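Local structure of putative aminopeptidase (Leishmania major, 5NTH) at residues F28-S38 against Q177-R188; G146-R157 against G449-Y457. The protein probably removes amino acids from the N-terminus of peptides, as a manganese-dependent aminopeptidase of the M17 leucyl aminopeptidase family. All blocks are in the same frame, centred on the assembly; numbering follows the deposited sequence.

Contact 1. Residues F28-S38 against Q177-R188; sequences FKSNVTFTDIS and QAMSLNVVMSSR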
loop_
_atom_site.group_PDB
_atom_site.type_symbol
_atom_site.label_atom_id
_atom_site.label_comp_id
_atom_site.label_asym_id
_atom_site.label_seq_id
_atom_site.Cartn_x
_atom_site.Cartn_y
_atom_site.Cartn_z
ATOM N N PHE A 28 22.081 -4.865 -40.231
ATOM C CA PHE A 28 22.643 -3.903 -39.299
ATOM C C PHE A 28 24.166 -3.847 -39.347
ATOM O O PHE A 28 24.816 -4.880 -39.356
ATOM C CB PHE A 28 22.200 -4.245 -37.875
ATOM C CG PHE A 28 22.513 -3.187 -36.901
ATOM C CD1 PHE A 28 21.646 -2.158 -36.716
ATOM C CD2 PHE A 28 23.704 -3.195 -36.217
ATOM C CE1 PHE A 28 21.944 -1.146 -35.828
ATOM C CE2 PHE A 28 24.022 -2.203 -35.330
ATOM C CZ PHE A 28 23.139 -1.165 -35.138
ATOM N N LYS A 29 24.718 -2.640 -39.365
ATOM C CA LYS A 29 26.129 -2.427 -39.079
ATOM C C LYS A 29 26.301 -1.377 -38.020
ATOM O O LYS A 29 25.573 -0.390 -37.983
ATOM C CB LYS A 29 26.877 -1.993 -40.331
ATOM C CG LYS A 29 26.915 -3.104 -41.365
ATOM C CD LYS A 29 27.762 -2.758 -42.595
ATOM C CE LYS A 29 27.723 -3.881 -43.647
ATOM N NZ LYS A 29 26.345 -4.168 -44.187
ATOM N N SER A 30 27.307 -1.547 -37.174
ATOM C CA SER A 30 27.591 -0.509 -36.205
ATOM C C SER A 30 27.969 0.767 -36.955
ATOM O O SER A 30 28.091 0.784 -38.184
ATOM C CB SER A 30 28.692 -0.919 -35.211
ATOM O OG SER A 30 29.942 -0.306 -35.457
ATOM N N ASN A 31 28.143 1.837 -36.204
ATOM C CA ASN A 31 28.617 3.072 -36.779
ATOM C C ASN A 31 29.896 3.455 -36.121
ATOM O O ASN A 31 30.154 4.636 -35.882
ATOM C CB ASN A 31 27.563 4.182 -36.633
ATOM C CG ASN A 31 27.326 4.614 -35.178
ATOM O OD1 ASN A 31 27.719 3.930 -34.188
ATOM N ND2 ASN A 31 26.670 5.767 -35.039
ATOM N N VAL A 32 30.673 2.426 -35.801
ATOM C CA VAL A 32 31.978 2.587 -35.215
ATOM C C VAL A 32 33.036 2.071 -36.189
ATOM O O VAL A 32 32.893 1.013 -36.817
ATOM C CB VAL A 32 32.071 1.852 -33.885
ATOM C CG1 VAL A 32 33.430 2.064 -33.253
ATOM C CG2 VAL A 32 30.990 2.374 -32.959
ATOM N N THR A 33 34.100 2.850 -36.308
ATOM C CA THR A 33 35.250 2.473 -37.086
ATOM C C THR A 33 36.477 2.622 -36.218
ATOM O O THR A 33 36.467 3.309 -35.183
ATOM C CB THR A 33 35.380 3.342 -38.361
ATOM O OG1 THR A 33 35.568 4.737 -38.025
ATOM C CG2 THR A 33 34.155 3.158 -39.237
ATOM N N PHE A 34 37.549 1.990 -36.656
ATOM C CA PHE A 34 38.809 2.166 -35.982
ATOM C C PHE A 34 39.834 2.639 -37.002
ATOM O O PHE A 34 39.779 2.263 -38.174
ATOM C CB PHE A 34 39.235 0.855 -35.328
ATOM C CG PHE A 34 38.230 0.316 -34.334
ATOM C CD1 PHE A 34 37.094 -0.349 -34.771
ATOM C CD2 PHE A 34 38.429 0.475 -32.963
ATOM C CE1 PHE A 34 36.184 -0.843 -33.868
ATOM C CE2 PHE A 34 37.506 0.009 -32.050
ATOM C CZ PHE A 34 36.376 -0.652 -32.502
ATOM N N THR A 35 40.762 3.470 -36.554
ATOM C CA THR A 35 41.821 3.983 -37.417
ATOM C C THR A 35 43.139 3.799 -36.691
ATOM O O THR A 35 43.256 4.112 -35.511
ATOM C CB THR A 35 41.575 5.478 -37.776
ATOM O OG1 THR A 35 40.457 5.579 -38.677
ATOM C CG2 THR A 35 42.812 6.127 -38.446
ATOM N N ASP A 36 44.142 3.322 -37.405
ATOM C CA ASP A 36 45.423 3.025 -36.800
ATOM C C ASP A 36 46.081 4.344 -36.387
ATOM O O ASP A 36 46.283 5.188 -37.232
ATOM C CB ASP A 36 46.234 2.263 -37.853
ATOM C CG ASP A 36 47.652 1.915 -37.406
ATOM O OD1 ASP A 36 48.202 2.607 -36.505
ATOM O OD2 ASP A 36 48.205 0.936 -37.984
ATOM N N ILE A 37 46.402 4.547 -35.109
ATOM C CA ILE A 37 46.895 5.873 -34.653
ATOM C C ILE A 37 48.107 6.346 -35.438
ATOM O O ILE A 37 48.364 7.551 -35.561
ATOM C CB ILE A 37 47.271 5.919 -33.164
ATOM C CG1 ILE A 37 47.547 7.359 -32.718
ATOM C CG2 ILE A 37 48.510 5.070 -32.864
ATOM C CD1 ILE A 37 47.578 7.544 -31.212
ATOM N N SER A 38 48.868 5.400 -35.971
ATOM C CA SER A 38 50.051 5.760 -36.741
ATOM C C SER A 38 49.705 6.279 -38.164
ATOM O O SER A 38 50.613 6.701 -38.884
ATOM C CB SER A 38 50.999 4.560 -36.815
ATOM O OG SER A 38 50.502 3.659 -37.799
ATOM N N GLN A 177 21.101 6.470 -37.776
ATOM C CA GLN A 177 22.556 6.324 -37.658
ATOM C C GLN A 177 23.168 7.506 -38.416
ATOM O O GLN A 177 23.704 7.381 -39.521
ATOM C CB GLN A 177 23.028 4.980 -38.212
ATOM C CG GLN A 177 22.764 3.842 -37.238
ATOM C CD GLN A 177 23.671 2.645 -37.475
ATOM O OE1 GLN A 177 23.848 2.202 -38.613
ATOM N NE2 GLN A 177 24.238 2.102 -36.387
ATOM N N ALA A 178 22.997 8.661 -37.791
ATOM C CA ALA A 178 23.165 9.955 -38.421
ATOM C C ALA A 178 24.608 10.339 -38.370
ATOM O O ALA A 178 25.113 10.997 -39.270
ATOM C CB ALA A 178 22.332 11.006 -37.691
ATOM N N MET A 179 25.267 9.928 -37.305
ATOM C CA MET A 179 26.621 10.321 -37.034
ATOM C C MET A 179 27.502 9.079 -37.072
ATOM O O MET A 179 27.090 8.025 -37.517
ATOM C CB MET A 179 26.655 10.991 -35.670
ATOM C CG MET A 179 26.431 10.018 -34.530
ATOM S SD MET A 179 27.187 10.596 -33.034
ATOM C CE MET A 179 28.894 10.133 -33.211
ATOM N N SER A 180 28.725 9.211 -36.590
ATOM C CA SER A 180 29.684 8.148 -36.707
ATOM C C SER A 180 30.842 8.330 -35.772
ATOM O O SER A 180 31.331 9.440 -35.627
ATOM C CB SER A 180 30.212 8.128 -38.126
ATOM O OG SER A 180 30.815 6.889 -38.307
ATOM N N LEU A 181 31.307 7.237 -35.173
ATOM C CA LEU A 181 32.431 7.298 -34.223
ATOM C C LEU A 181 33.648 6.622 -34.787
ATOM O O LEU A 181 33.548 5.520 -35.276
ATOM C CB LEU A 181 32.096 6.646 -32.893
ATOM C CG LEU A 181 30.964 7.282 -32.100
ATOM C CD1 LEU A 181 29.636 6.725 -32.590
ATOM C CD2 LEU A 181 31.128 6.985 -30.623
ATOM N N ASN A 182 34.786 7.310 -34.726
ATOM C CA ASN A 182 36.057 6.824 -35.258
ATOM C C ASN A 182 37.046 6.627 -34.088
ATOM O O ASN A 182 37.518 7.600 -33.486
ATOM C CB ASN A 182 36.580 7.825 -36.278
ATOM C CG ASN A 182 37.920 7.412 -36.883
ATOM O OD1 ASN A 182 38.943 8.086 -36.674
ATOM N ND2 ASN A 182 37.928 6.275 -37.612
ATOM N N VAL A 183 37.326 5.370 -33.746
ATOM C CA VAL A 183 38.143 5.090 -32.569
ATOM C C VAL A 183 39.607 5.029 -32.960
ATOM O O VAL A 183 40.006 4.330 -33.910
ATOM C CB VAL A 183 37.759 3.782 -31.831
ATOM C CG1 VAL A 183 38.457 3.709 -30.482
ATOM C CG2 VAL A 183 36.257 3.708 -31.576
ATOM N N VAL A 184 40.388 5.762 -32.181
ATOM C CA VAL A 184 41.827 5.828 -32.327
ATOM C C VAL A 184 42.421 5.456 -30.991
ATOM O O VAL A 184 42.494 6.276 -30.084
ATOM C CB VAL A 184 42.296 7.251 -32.716
ATOM C CG1 VAL A 184 43.801 7.291 -32.915
ATOM C CG2 VAL A 184 41.609 7.715 -33.985
ATOM N N MET A 185 42.835 4.213 -30.853
ATOM C CA MET A 185 43.477 3.825 -29.612
ATOM C C MET A 185 44.988 4.106 -29.644
ATOM O O MET A 185 45.637 3.978 -30.697
ATOM C CB MET A 185 43.236 2.356 -29.363
ATOM C CG MET A 185 41.784 2.035 -29.069
ATOM S SD MET A 185 41.526 0.257 -28.902
ATOM C CE MET A 185 41.534 -0.194 -30.657
ATOM N N SER A 186 45.558 4.438 -28.483
ATOM C CA SER A 186 47.014 4.606 -28.389
ATOM C C SER A 186 47.779 3.272 -28.692
ATOM O O SER A 186 48.772 3.285 -29.421
ATOM C CB SER A 186 47.439 5.271 -27.060
ATOM O OG SER A 186 46.978 4.548 -25.938
ATOM N N SER A 187 47.275 2.148 -28.197
ATOM C CA SER A 187 47.829 0.825 -28.530
ATOM C C SER A 187 47.504 0.465 -29.972
ATOM O O SER A 187 46.421 0.818 -30.457
ATOM C CB SER A 187 47.238 -0.300 -27.647
ATOM O OG SER A 187 46.289 -1.100 -28.389
ATOM N N ARG A 188 48.403 -0.297 -30.611
ATOM C CA ARG A 188 48.238 -0.694 -32.011
ATOM C C ARG A 188 47.999 -2.182 -32.203
ATOM O O ARG A 188 47.971 -2.664 -33.341
ATOM C CB ARG A 188 49.463 -0.275 -32.821
ATOM C CG ARG A 188 49.684 1.231 -32.932
ATOM C CD ARG A 188 50.860 1.572 -33.875
ATOM N NE ARG A 188 50.517 1.175 -35.246
ATOM C CZ ARG A 188 51.127 0.253 -35.974
ATOM N NH1 ARG A 188 50.665 -0.005 -37.180
ATOM N NH2 ARG A 188 52.205 -0.396 -35.537
#

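Contact 2. Residues G146-R157 against G449-Y457; sequences GSETAVANAVAR and GLQSGDLCY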
loop_
_atom_site.group_PDB
_atom_site.type_symbol
_atom_site.label_atom_id
_atom_site.label_comp_id
_atom_site.label_asym_id
_atom_site.label_seq_id
_atom_site.Cartn_x
_atom_site.Cartn_y
_atom_site.Cartn_z
ATOM N N GLY A 146 45.491 -4.958 -24.678
ATOM C CA GLY A 146 44.659 -5.834 -23.844
ATOM C C GLY A 146 43.279 -5.264 -23.551
ATOM O O GLY A 146 42.360 -6.002 -23.212
ATOM N N SER A 147 43.140 -3.953 -23.706
ATOM C CA SER A 147 41.892 -3.265 -23.505
ATOM C C SER A 147 40.988 -3.127 -24.769
ATOM O O SER A 147 39.857 -2.635 -24.689
ATOM C CB SER A 147 42.193 -1.918 -22.857
ATOM O OG SER A 147 42.849 -1.013 -23.732
ATOM N N GLU A 148 41.419 -3.645 -25.912
ATOM C CA GLU A 148 40.661 -3.474 -27.159
ATOM C C GLU A 148 39.181 -3.874 -27.104
ATOM O O GLU A 148 38.332 -3.134 -27.604
ATOM C CB GLU A 148 41.327 -4.188 -28.331
ATOM C CG GLU A 148 42.690 -3.617 -28.727
ATOM C CD GLU A 148 43.868 -4.247 -27.993
ATOM O OE1 GLU A 148 43.839 -5.471 -27.660
ATOM O OE2 GLU A 148 44.838 -3.504 -27.737
ATOM N N THR A 149 38.854 -5.017 -26.516
ATOM C CA THR A 149 37.442 -5.451 -26.531
ATOM C C THR A 149 36.577 -4.589 -25.598
ATOM O O THR A 149 35.456 -4.268 -25.937
ATOM C CB THR A 149 37.262 -6.951 -26.241
ATOM O OG1 THR A 149 37.811 -7.245 -24.966
ATOM C CG2 THR A 149 37.978 -7.793 -27.278
ATOM N N ALA A 150 37.112 -4.193 -24.452
ATOM C CA ALA A 150 36.435 -3.280 -23.544
ATOM C C ALA A 150 36.199 -1.897 -24.166
ATOM O O ALA A 150 35.124 -1.306 -24.034
ATOM C CB ALA A 150 37.227 -3.151 -22.260
ATOM N N VAL A 151 37.200 -1.387 -24.859
ATOM C CA VAL A 151 37.037 -0.188 -25.644
ATOM C C VAL A 151 36.009 -0.404 -26.757
ATOM O O VAL A 151 35.107 0.403 -26.910
ATOM C CB VAL A 151 38.378 0.295 -26.244
ATOM C CG1 VAL A 151 38.187 1.559 -27.088
ATOM C CG2 VAL A 151 39.366 0.601 -25.135
ATOM N N ALA A 152 36.105 -1.455 -27.548
ATOM C CA ALA A 152 35.130 -1.571 -28.623
ATOM C C ALA A 152 33.694 -1.566 -28.055
ATOM O O ALA A 152 32.814 -0.833 -28.558
ATOM C CB ALA A 152 35.375 -2.800 -29.455
ATOM N N ASN A 153 33.492 -2.364 -26.994
ATOM C CA ASN A 153 32.242 -2.386 -26.238
ATOM C C ASN A 153 31.846 -1.017 -25.658
ATOM O O ASN A 153 30.757 -0.560 -25.937
ATOM C CB ASN A 153 32.323 -3.435 -25.122
ATOM C CG ASN A 153 30.986 -3.652 -24.373
ATOM O OD1 ASN A 153 29.920 -3.343 -24.867
ATOM N ND2 ASN A 153 31.060 -4.216 -23.179
ATOM N N ALA A 154 32.733 -0.387 -24.881
ATOM C CA ALA A 154 32.475 0.901 -24.178
ATOM C C ALA A 154 32.051 2.035 -25.092
ATOM O O ALA A 154 31.269 2.933 -24.703
ATOM C CB ALA A 154 33.700 1.339 -23.401
ATOM N N VAL A 155 32.577 2.001 -26.302
ATOM C CA VAL A 155 32.271 3.021 -27.257
ATOM C C VAL A 155 31.026 2.703 -28.005
ATOM O O VAL A 155 30.175 3.561 -28.150
ATOM C CB VAL A 155 33.410 3.187 -28.265
ATOM C CG1 VAL A 155 33.018 4.164 -29.366
ATOM C CG2 VAL A 155 34.661 3.689 -27.551
ATOM N N ALA A 156 30.936 1.488 -28.519
ATOM C CA ALA A 156 29.759 1.024 -29.284
ATOM C C ALA A 156 28.460 1.275 -28.551
ATOM O O ALA A 156 27.489 1.769 -29.119
ATOM C CB ALA A 156 29.866 -0.461 -29.572
ATOM N N ARG A 157 28.477 0.957 -27.260
ATOM C CA ARG A 157 27.274 0.973 -26.450
ATOM C C ARG A 157 26.945 2.379 -26.028
ATOM O O ARG A 157 25.860 2.582 -25.484
ATOM C CB ARG A 157 27.424 0.084 -25.200
ATOM C CG ARG A 157 28.293 0.694 -24.114
ATOM C CD ARG A 157 28.383 -0.198 -22.890
ATOM N NE ARG A 157 29.324 0.356 -21.913
ATOM C CZ ARG A 157 29.885 -0.303 -20.894
ATOM N NH1 ARG A 157 29.591 -1.581 -20.678
ATOM N NH2 ARG A 157 30.745 0.324 -20.072
ATOM N N GLY A 449 34.068 -10.732 -17.474
ATOM C CA GLY A 449 33.433 -9.489 -17.149
ATOM C C GLY A 449 34.391 -8.341 -16.909
ATOM O O GLY A 449 34.114 -7.224 -17.307
ATOM N N LEU A 450 35.505 -8.586 -16.247
ATOM C CA LEU A 450 36.467 -7.507 -16.006
ATOM C C LEU A 450 37.178 -7.092 -17.268
ATOM O O LEU A 450 37.479 -5.918 -17.467
ATOM C CB LEU A 450 37.524 -7.927 -14.993
ATOM C CG LEU A 450 37.023 -8.330 -13.621
ATOM C CD1 LEU A 450 38.179 -8.735 -12.702
ATOM C CD2 LEU A 450 36.181 -7.186 -13.046
ATOM N N GLN A 451 37.489 -8.070 -18.104
ATOM C CA GLN A 451 38.149 -7.801 -19.370
ATOM C C GLN A 451 37.202 -7.193 -20.380
ATOM O O GLN A 451 37.644 -6.427 -21.192
ATOM C CB GLN A 451 38.783 -9.071 -19.973
ATOM C CG GLN A 451 40.181 -9.421 -19.465
ATOM C CD GLN A 451 41.236 -8.339 -19.718
ATOM O OE1 GLN A 451 41.867 -7.868 -18.756
ATOM N NE2 GLN A 451 41.442 -7.941 -21.007
ATOM N N SER A 452 35.921 -7.552 -20.343
ATOM C CA SER A 452 34.943 -7.096 -21.337
ATOM C C SER A 452 34.278 -5.775 -21.002
ATOM O O SER A 452 33.686 -5.189 -21.868
ATOM C CB SER A 452 33.812 -8.122 -21.516
ATOM O OG SER A 452 32.938 -8.150 -20.409
ATOM N N GLY A 453 34.312 -5.350 -19.748
ATOM C CA GLY A 453 33.474 -4.257 -19.275
ATOM C C GLY A 453 31.977 -4.544 -19.120
ATOM O O GLY A 453 31.199 -3.611 -18.931
ATOM N N ASP A 454 31.573 -5.812 -19.248
ATOM C CA ASP A 454 30.216 -6.290 -18.922
ATOM C C ASP A 454 30.339 -7.002 -17.562
ATOM O O ASP A 454 30.485 -8.227 -17.472
ATOM C CB ASP A 454 29.707 -7.305 -19.960
ATOM C CG ASP A 454 29.251 -6.678 -21.282
ATOM O OD1 ASP A 454 29.373 -5.457 -21.494
ATOM O OD2 ASP A 454 28.742 -7.434 -22.143
ATOM N N LEU A 455 30.251 -6.224 -16.504
ATOM C CA LEU A 455 30.587 -6.707 -15.182
ATOM C C LEU A 455 29.644 -7.784 -14.606
ATOM O O LEU A 455 28.536 -8.009 -15.075
ATOM C CB LEU A 455 30.702 -5.529 -14.219
ATOM C CG LEU A 455 31.571 -4.356 -14.661
ATOM C CD1 LEU A 455 31.566 -3.266 -13.597
ATOM C CD2 LEU A 455 32.984 -4.804 -14.935
ATOM N N CYS A 456 30.150 -8.423 -13.558
ATOM C CA CYS A 456 29.676 -9.685 -13.044
ATOM C C CYS A 456 30.044 -9.801 -11.609
ATOM O O CYS A 456 31.074 -9.282 -11.189
ATOM C CB CYS A 456 30.419 -10.812 -13.702
ATOM S SG CYS A 456 29.642 -11.361 -15.169
ATOM N N TYR A 457 29.243 -10.567 -10.872
ATOM C CA TYR A 457 29.589 -10.853 -9.498
ATOM C C TYR A 457 28.863 -12.082 -9.066
ATOM O O TYR A 457 27.691 -12.200 -9.373
ATOM C CB TYR A 457 29.276 -9.682 -8.590
ATOM C CG TYR A 457 30.003 -9.815 -7.314
ATOM C CD1 TYR A 457 31.307 -9.382 -7.199
ATOM C CD2 TYR A 457 29.420 -10.453 -6.226
ATOM C CE1 TYR A 457 32.017 -9.545 -6.004
ATOM C CE2 TYR A 457 30.113 -10.632 -5.032
ATOM C CZ TYR A 457 31.411 -10.183 -4.929
ATOM O OH TYR A 457 32.082 -10.322 -3.758
HETATM O O HOH W 1 31.878 -1.354 -17.427
#

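Contact 1. Residues F28-S38 against Q177-R188
Met-179 O receives a weak hydrogen bond from Asn-31 ND2. The other end of that amide, OD1, is held by Gln-214 of helix 203-221. At Leu-181 the two strands join in parallel. Leu-181 N bonds to Asn-31 O at 2.9 Å and Leu-181 O accepts from Thr-33 N. Asn-182 sets its amide between the hydroxyls of Thr-33 and Thr-35. Val-183 repeats the backbone pattern, its N giving to Thr-33 O and its O accepting from Thr-35 N. Its side chain lies alongside Phe-34, with Val-183 CB 3.6 Å from Phe-34 CD2, while Val-183 CG2 meets Val-32 CG1. Val-184 CG1 packs on Ile-37 CB at 3.7 Å. Met-185 bends at its thioether and brings CE to Phe-34 CD2. Arg-188, bent at chi3 (66°), grips Asp-36 side-on. In this salt bridge Arg-188 NE lies 3.0 Å from Asp-36 OD1 and Arg-188 NH1 2.8 Å from Asp-36 OD2, the guanidinium and carboxylate planes 23° apart. Asp-36 OD1 also takes the N and OG of Ser-38, the N closing an Asx turn. With three donors on OD1 and one on OD2, the carboxylate is fixed in rotation and is probably kept ionised.

Contact 2. Residues G146-R157 against G449-Y457
Gly-146 O receives a weak hydrogen bond from Gln-451 NE2, 3.1 Å away. The same NE2 also bonds to the hydroxyl of Tyr-115. Thr-149 comes near Gln-451 O, but its hydroxyl is bonded to Glu-533 of helix 528-536. Ala-150 sits where the backbones come closest. Ala-150 CB rests 3.5 Å from Gln-451 O, and Ala-150 CA is 4.7 Å from Ser-452 CA. The small methyl lets the end of helix 439-452 lie directly against helix 148-156.

One turn on, Asn-153 carries the main polar link. Its CG stands opposite the backbone N (chi1 -173°), which directs the amide at the turn. ND2 uses both hydrogens. Asn-153 ND2 makes a nearly straight bond (172°) to Ser-452 O at 3.1 Å. With its other hydrogen Asn-153 ND2 reaches Asp-454 OD1 at 2.7 Å, coming from above the carboxylate plane. The amide and carboxylate planes are 76° apart. Asp-454 OD2 is held by the backbone N of Gly-527.

Arg-157 is extended from CG to NE and lays its guanidinium edge along the same turn. Arg-157 NH1 bonds to Gly-453 O at 3.1 Å, from above the carbonyl plane. The salt bridge from Arg-157 NH1 to Asp-454 OD1 is long, at 4.0 Å. A water bonds to Gly-453 O and weakly to NH2, while NE is bonded to Ser-121 OG.

Gly-453 leaves the helix with positive phi, and Ser-452 OG accepts from Asp-454 N in an ST turn. Side chains from helix 148-156 and from Arg-157 just beyond Ala-156 bind the turn that follows helix 439-452, an inter-domain contact joining the N-terminal and catalytic domains of an M17 aminopeptidase.

Overall arrangement
The centres of contacts 1 and 2 lie 16 Å apart, and helix 148-156 connects them. It follows strand 137-142 and leads on to strand 181-185, which lies parallel to strand 137-142 in the sheet: a beta-alpha-beta crossover. One side of the helix packs on the sheet of contact 1. Val-155 CG1 lies 3.6 Å from Leu-181 CD2, and Ala-152 CB is 3.9 Å from Phe-34 CZ. Glu-148 OE2 and Ser-187 OG, 2.9 Å apart, probably form a hydrogen bond. Through contact 2 the helix meets the catalytic domain. Strand 32-34 is outermost in its sheet within this chain. Both contacts lie away from the two manganese ions and bound actinonin.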